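Local coordinates for protein beta-galactosidase (Marinomonas sp. ef1, PDB 6Y2K) that cleaves terminal beta-D-galactose residues from beta-galactosides by hydrolysis, as a cold-active, thermally stable hexameric GH42 enzyme, at residues Tyr7-Trp12 and Trp51-Glu56; Glu19-Met24 and Leu58-Ser63. All coordinates share one frame; numbering follows the deposited sequence.

Interaction 1. Residues Tyr7-Trp12 and Trp51-Glu56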
loop_
_atom_site.group_PDB
_atom_site.type_symbol
_atom_site.label_atom_id
_atom_site.label_comp_id
_atom_site.label_asym_id
_atom_site.label_seq_id
_atom_site.Cartn_x
_atom_site.Cartn_y
_atom_site.Cartn_z
ATOM N N TYR A 7 -44.276 17.365 -17.612
ATOM C CA TYR A 7 -44.530 17.519 -19.052
ATOM C C TYR A 7 -44.440 18.986 -19.487
ATOM O O TYR A 7 -44.807 19.888 -18.729
ATOM C CB TYR A 7 -45.930 16.966 -19.345
ATOM C CG TYR A 7 -46.397 16.994 -20.787
ATOM C CD1 TYR A 7 -45.576 16.576 -21.829
ATOM C CD2 TYR A 7 -47.700 17.391 -21.101
ATOM C CE1 TYR A 7 -46.034 16.581 -23.148
ATOM C CE2 TYR A 7 -48.163 17.395 -22.409
ATOM C CZ TYR A 7 -47.337 16.991 -23.429
ATOM O OH TYR A 7 -47.809 17.001 -24.723
ATOM N N TYR A 8 -43.935 19.209 -20.706
ATOM C CA TYR A 8 -43.748 20.556 -21.277
ATOM C C TYR A 8 -44.392 20.642 -22.664
ATOM O O TYR A 8 -43.704 20.606 -23.675
ATOM C CB TYR A 8 -42.255 20.921 -21.269
ATOM C CG TYR A 8 -41.771 20.894 -19.833
ATOM C CD1 TYR A 8 -41.316 19.702 -19.258
ATOM C CD2 TYR A 8 -41.896 22.009 -19.021
ATOM C CE1 TYR A 8 -40.940 19.643 -17.931
ATOM C CE2 TYR A 8 -41.516 21.965 -17.688
ATOM C CZ TYR A 8 -41.039 20.773 -17.154
ATOM O OH TYR A 8 -40.677 20.708 -15.849
ATOM N N PRO A 9 -45.733 20.753 -22.716
ATOM C CA PRO A 9 -46.406 20.871 -24.021
ATOM C C PRO A 9 -45.895 22.062 -24.846
ATOM O O PRO A 9 -45.794 21.960 -26.072
ATOM C CB PRO A 9 -47.879 21.040 -23.651
ATOM C CG PRO A 9 -47.875 21.532 -22.255
ATOM C CD PRO A 9 -46.672 20.928 -21.600
ATOM N N GLU A 10 -45.522 23.149 -24.166
ATOM C CA GLU A 10 -44.914 24.308 -24.824
ATOM C C GLU A 10 -43.551 24.050 -25.508
ATOM O O GLU A 10 -43.080 24.898 -26.285
ATOM C CB GLU A 10 -44.834 25.514 -23.854
ATOM C CG GLU A 10 -43.704 25.499 -22.823
ATOM C CD GLU A 10 -44.016 24.777 -21.522
ATOM O OE1 GLU A 10 -44.891 23.863 -21.480
ATOM O OE2 GLU A 10 -43.346 25.128 -20.524
ATOM N N HIS A 11 -42.908 22.916 -25.223
ATOM C CA HIS A 11 -41.675 22.528 -25.926
ATOM C C HIS A 11 -41.888 21.720 -27.204
ATOM O O HIS A 11 -40.916 21.466 -27.925
ATOM C CB HIS A 11 -40.759 21.741 -24.991
ATOM C CG HIS A 11 -40.287 22.527 -23.808
ATOM N ND1 HIS A 11 -39.528 21.971 -22.806
ATOM C CD2 HIS A 11 -40.477 23.822 -23.463
ATOM C CE1 HIS A 11 -39.281 22.886 -21.885
ATOM N NE2 HIS A 11 -39.839 24.021 -22.264
ATOM N N TRP A 12 -43.128 21.302 -27.476
ATOM C CA TRP A 12 -43.425 20.357 -28.569
ATOM C C TRP A 12 -44.531 20.906 -29.478
ATOM O O TRP A 12 -45.423 21.602 -29.001
ATOM C CB TRP A 12 -43.842 18.974 -28.017
ATOM C CG TRP A 12 -42.892 18.455 -26.965
ATOM C CD1 TRP A 12 -43.147 18.320 -25.634
ATOM C CD2 TRP A 12 -41.529 18.066 -27.156
ATOM N NE1 TRP A 12 -42.029 17.860 -24.978
ATOM C CE2 TRP A 12 -41.015 17.708 -25.887
ATOM C CE3 TRP A 12 -40.687 17.984 -28.273
ATOM C CZ2 TRP A 12 -39.699 17.262 -25.706
ATOM C CZ3 TRP A 12 -39.364 17.543 -28.091
ATOM C CH2 TRP A 12 -38.894 17.176 -26.816
ATOM N N TRP A 51 -53.021 32.494 -23.459
ATOM C CA TRP A 51 -53.579 31.362 -22.711
ATOM C C TRP A 51 -54.061 30.211 -23.598
ATOM O O TRP A 51 -54.304 29.116 -23.086
ATOM C CB TRP A 51 -54.770 31.809 -21.864
ATOM C CG TRP A 51 -54.460 32.783 -20.780
ATOM C CD1 TRP A 51 -54.981 34.039 -20.634
ATOM C CD2 TRP A 51 -53.572 32.582 -19.676
ATOM N NE1 TRP A 51 -54.470 34.634 -19.492
ATOM C CE2 TRP A 51 -53.608 33.759 -18.889
ATOM C CE3 TRP A 51 -52.754 31.521 -19.270
ATOM C CZ2 TRP A 51 -52.847 33.903 -17.719
ATOM C CZ3 TRP A 51 -52.010 31.659 -18.103
ATOM C CH2 TRP A 51 -52.062 32.847 -17.344
ATOM N N GLU A 52 -54.223 30.447 -24.901
ATOM C CA GLU A 52 -54.791 29.434 -25.807
ATOM C C GLU A 52 -54.064 28.081 -25.731
ATOM O O GLU A 52 -54.715 27.032 -25.683
ATOM C CB GLU A 52 -54.800 29.960 -27.244
ATOM C CG GLU A 52 -55.422 29.033 -28.287
ATOM C CD GLU A 52 -55.222 29.571 -29.693
ATOM O OE1 GLU A 52 -54.321 29.060 -30.401
ATOM O OE2 GLU A 52 -55.942 30.525 -30.077
ATOM N N TRP A 53 -52.729 28.112 -25.720
ATOM C CA TRP A 53 -51.915 26.884 -25.645
ATOM C C TRP A 53 -52.273 26.039 -24.418
ATOM O O TRP A 53 -52.420 24.819 -24.512
ATOM C CB TRP A 53 -50.400 27.209 -25.653
ATOM C CG TRP A 53 -49.914 27.891 -24.407
ATOM C CD1 TRP A 53 -50.009 29.217 -24.105
ATOM C CD2 TRP A 53 -49.294 27.267 -23.275
ATOM N NE1 TRP A 53 -49.484 29.460 -22.855
ATOM C CE2 TRP A 53 -49.037 28.280 -22.324
ATOM C CE3 TRP A 53 -48.938 25.948 -22.969
ATOM C CZ2 TRP A 53 -48.432 28.015 -21.092
ATOM C CZ3 TRP A 53 -48.339 25.684 -21.741
ATOM C CH2 TRP A 53 -48.089 26.716 -20.820
ATOM N N LEU A 54 -52.437 26.701 -23.279
ATOM C CA LEU A 54 -52.688 26.025 -22.015
ATOM C C LEU A 54 -54.151 25.595 -21.914
ATOM O O LEU A 54 -54.440 24.501 -21.429
ATOM C CB LEU A 54 -52.298 26.934 -20.853
ATOM C CG LEU A 54 -52.382 26.382 -19.427
ATOM C CD1 LEU A 54 -51.645 25.056 -19.292
ATOM C CD2 LEU A 54 -51.822 27.416 -18.459
ATOM N N ASP A 55 -55.065 26.449 -22.382
ATOM C CA ASP A 55 -56.491 26.093 -22.504
ATOM C C ASP A 55 -56.661 24.774 -23.254
ATOM O O ASP A 55 -57.393 23.889 -22.802
ATOM C CB ASP A 55 -57.287 27.176 -23.258
ATOM C CG ASP A 55 -57.309 28.526 -22.547
ATOM O OD1 ASP A 55 -57.188 28.586 -21.294
ATOM O OD2 ASP A 55 -57.459 29.548 -23.269
ATOM N N GLU A 56 -55.973 24.652 -24.389
ATOM C CA GLU A 56 -56.056 23.461 -25.229
ATOM C C GLU A 56 -55.365 22.245 -24.630
ATOM O O GLU A 56 -55.893 21.136 -24.711
ATOM C CB GLU A 56 -55.498 23.739 -26.623
ATOM C CG GLU A 56 -56.369 24.709 -27.408
ATOM C CD GLU A 56 -55.754 25.176 -28.715
ATOM O OE1 GLU A 56 -54.632 24.745 -29.083
ATOM O OE2 GLU A 56 -56.411 26.002 -29.377
#

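Interaction 2. Residues Glu19-Met24 and Leu58-Ser63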
loop_
_atom_site.group_PDB
_atom_site.type_symbol
_atom_site.label_atom_id
_atom_site.label_comp_id
_atom_site.label_asym_id
_atom_site.label_seq_id
_atom_site.Cartn_x
_atom_site.Cartn_y
_atom_site.Cartn_z
ATOM N N GLU A 19 -51.300 12.426 -28.995
ATOM C CA GLU A 19 -50.449 11.234 -28.884
ATOM C C GLU A 19 -49.721 11.150 -27.531
ATOM O O GLU A 19 -49.666 10.074 -26.943
ATOM C CB GLU A 19 -49.436 11.183 -30.044
ATOM C CG GLU A 19 -48.318 10.137 -29.927
ATOM C CD GLU A 19 -48.824 8.705 -29.792
ATOM O OE1 GLU A 19 -49.942 8.429 -30.285
ATOM O OE2 GLU A 19 -48.108 7.855 -29.204
ATOM N N ASP A 20 -49.166 12.270 -27.056
ATOM C CA ASP A 20 -48.452 12.291 -25.773
ATOM C C ASP A 20 -49.381 11.798 -24.668
ATOM O O ASP A 20 -49.014 10.913 -23.894
ATOM C CB ASP A 20 -47.933 13.697 -25.405
ATOM C CG ASP A 20 -46.676 14.118 -26.182
ATOM O OD1 ASP A 20 -45.844 13.265 -26.565
ATOM O OD2 ASP A 20 -46.502 15.335 -26.371
ATOM N N ALA A 21 -50.584 12.366 -24.615
ATOM C CA ALA A 21 -51.548 12.049 -23.564
ATOM C C ALA A 21 -52.025 10.592 -23.618
ATOM O O ALA A 21 -52.171 9.950 -22.578
ATOM C CB ALA A 21 -52.732 13.006 -23.626
ATOM N N GLN A 22 -52.251 10.078 -24.825
ATOM C CA GLN A 22 -52.650 8.671 -25.027
ATOM C C GLN A 22 -51.536 7.714 -24.587
ATOM O O GLN A 22 -51.791 6.739 -23.889
ATOM C CB GLN A 22 -53.024 8.415 -26.494
ATOM C CG GLN A 22 -54.317 9.103 -26.914
ATOM C CD GLN A 22 -54.596 9.036 -28.407
ATOM O OE1 GLN A 22 -53.680 8.994 -29.239
ATOM N NE2 GLN A 22 -55.878 9.048 -28.754
ATOM N N HIS A 23 -50.308 8.033 -24.980
ATOM C CA HIS A 23 -49.120 7.266 -24.601
ATOM C C HIS A 23 -48.962 7.260 -23.061
ATOM O O HIS A 23 -48.779 6.202 -22.460
ATOM C CB HIS A 23 -47.887 7.852 -25.309
ATOM C CG HIS A 23 -46.698 6.940 -25.357
ATOM N ND1 HIS A 23 -45.630 7.174 -26.193
ATOM C CD2 HIS A 23 -46.402 5.808 -24.677
ATOM C CE1 HIS A 23 -44.724 6.227 -26.023
ATOM N NE2 HIS A 23 -45.170 5.383 -25.110
ATOM N N MET A 24 -49.094 8.418 -22.424
ATOM C CA MET A 24 -49.059 8.494 -20.952
ATOM C C MET A 24 -50.056 7.518 -20.301
ATOM O O MET A 24 -49.712 6.768 -19.389
ATOM C CB MET A 24 -49.362 9.923 -20.477
ATOM C CG MET A 24 -48.232 10.914 -20.718
ATOM S SD MET A 24 -48.758 12.624 -20.507
ATOM C CE MET A 24 -47.352 13.477 -21.223
ATOM N N LEU A 58 -54.757 21.550 -21.385
ATOM C CA LEU A 58 -55.521 21.031 -20.253
ATOM C C LEU A 58 -56.729 20.212 -20.734
ATOM O O LEU A 58 -57.015 19.161 -20.168
ATOM C CB LEU A 58 -55.986 22.150 -19.326
ATOM C CG LEU A 58 -54.920 22.938 -18.554
ATOM C CD1 LEU A 58 -55.569 24.084 -17.795
ATOM C CD2 LEU A 58 -54.157 22.044 -17.597
ATOM N N ASP A 59 -57.413 20.674 -21.783
ATOM C CA ASP A 59 -58.551 19.911 -22.339
ATOM C C ASP A 59 -58.123 18.552 -22.902
ATOM O O ASP A 59 -58.790 17.551 -22.654
ATOM C CB ASP A 59 -59.331 20.720 -23.398
ATOM C CG ASP A 59 -60.211 21.821 -22.785
ATOM O OD1 ASP A 59 -60.392 21.880 -21.543
ATOM O OD2 ASP A 59 -60.733 22.644 -23.565
ATOM N N ILE A 60 -57.004 18.508 -23.624
ATOM C CA ILE A 60 -56.490 17.252 -24.181
ATOM C C ILE A 60 -56.130 16.258 -23.065
ATOM O O ILE A 60 -56.525 15.088 -23.121
ATOM C CB ILE A 60 -55.303 17.493 -25.148
ATOM C CG1 ILE A 60 -55.825 18.124 -26.450
ATOM C CG2 ILE A 60 -54.550 16.194 -25.460
ATOM C CD1 ILE A 60 -54.770 18.787 -27.305
ATOM N N LEU A 61 -55.410 16.737 -22.047
ATOM C CA LEU A 61 -55.042 15.908 -20.897
ATOM C C LEU A 61 -56.290 15.395 -20.156
ATOM O O LEU A 61 -56.356 14.217 -19.803
ATOM C CB LEU A 61 -54.121 16.680 -19.938
ATOM C CG LEU A 61 -52.750 17.066 -20.513
ATOM C CD1 LEU A 61 -52.058 18.097 -19.633
ATOM C CD2 LEU A 61 -51.871 15.834 -20.701
ATOM N N HIS A 62 -57.276 16.269 -19.948
ATOM C CA HIS A 62 -58.547 15.877 -19.325
ATOM C C HIS A 62 -59.285 14.790 -20.117
ATOM O O HIS A 62 -59.819 13.853 -19.528
ATOM C CB HIS A 62 -59.466 17.084 -19.152
ATOM C CG HIS A 62 -60.679 16.804 -18.323
ATOM N ND1 HIS A 62 -60.603 16.406 -17.003
ATOM C CD2 HIS A 62 -62.000 16.869 -18.621
ATOM C CE1 HIS A 62 -61.825 16.235 -16.527
ATOM N NE2 HIS A 62 -62.690 16.507 -17.489
ATOM N N SER A 63 -59.283 14.911 -21.442
ATOM C CA SER A 63 -59.987 13.961 -22.320
ATOM C C SER A 63 -59.439 12.523 -22.258
ATOM O O SER A 63 -60.148 11.573 -22.606
ATOM C CB SER A 63 -59.964 14.453 -23.767
ATOM O OG SER A 63 -58.681 14.264 -24.337
#

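Interaction 1. Residues Tyr7-Trp12 and Trp51-Glu56
The indole of Trp53 meets Pro9 and Glu10 where the loop after the first strand of the (beta/alpha)8 (TIM) barrel, 2-6, passes the first turn of helix 52-63. Trp53 CZ3, on the six-membered ring, is the atom nearest to both residues. Pro9 CG comes up at the ring edge, near its plane, 4.2 Å from Trp53 CZ3. Glu10 runs alongside the indole in the same direction: its CB is 4.1 Å from Trp53 CZ3, and its carboxylate plane is turned 52° from the ring. No hydrogen bond crosses, so the contact is van der Waals packing, 105 Å² in all.

Trp53 holds CG between the backbone N and the carbonyl carbon (chi1 69°), which lays one ring face over Leu54 CB, 3.7 Å from the ring plane; its other neighbours include Ser38 and Trp17. On the loop side, a 3-10 turn at 9-11, with His11 N bonded to Tyr8 O, presents Pro9 and Glu10 together; Val34 of strand 29-34 backs Pro9. Val181 of a second subunit packs on Glu10, placing this corner at a subunit interface. The bend at chi2 of Glu10 carries OE2 to the edge of the Tyr8 ring, in its plane, while Glu10 OE1 approaches Trp53 CZ3 obliquely at 3.9 Å.

Interaction 2. Residues Glu19-Met24 and Leu58-Ser63
Helices 17-27 and 52-63, the first two principal helices in the outer layer of the TIM barrel, pack here as neighbours through a small apolar seam. The segments 19-24 and 58-63 run in roughly the same sense, with axes 9.2 Å apart at their closest and a crossing angle of -31°. Ala21 is the point of nearest backbone approach, its CA 5.8 Å from the CA of Leu61, and its short side chain is consistent with this close approach.

The methyl of Ala21 touches a branch of each of two successive residues. Ile60 offers CG2, 4.1 Å from Ala21 CB; this branch, anti to the backbone N, is the one that reaches Ala21, while CG1 lies beside that N (chi1 -72°). The first bond of the Leu61 side chain runs along the interface, not into it, but CD2 turns in to lie 4.2 Å from Ala21 CB. One turn further along the first helix, Met24 brings SD to 4.5 Å from that Leu61 CD2, a loose contact. Leu61 thus spans Ala21 and Met24, and no hydrogen bond joins the segments.

Inward, Leu61 also packs on Val68 of strand 67-71, and Met24 on Ile29 and Val32 of strand 29-34, so the seam continues into the layer between helices and barrel. Within 58-63, Ser63 OG donates to Ile60 O over 2.6 Å, tying a side-chain hydroxyl back to the backbone. Successive helices packed side by side, roughly parallel, outside a closed parallel sheet are the hallmark of the (beta/alpha)8 barrel.

How the interactions relate
Interactions 1 and 2 lie about 11 Å apart, centre to centre, and share helix 52-63: its first turn meets the loop 7-12, its later part, 58-63, meets helix 17-27. Tyr7 joins them directly. Its OH is 2.7 Å from Asp20 OD2, a probable hydrogen bond, and its CD1 packs 3.6 Å from Met24 CE, tying the loop to the helix that follows it. A glycerol, probably from the crystallisation liquor, lies about 4 Å from the side chain of Trp53. Loop 7-12 follows the C-terminal end of strand 2-6, the end of a TIM barrel where active sites lie, and is probably nearer the catalytic centre than interaction 2, which joins helices outside the barrel.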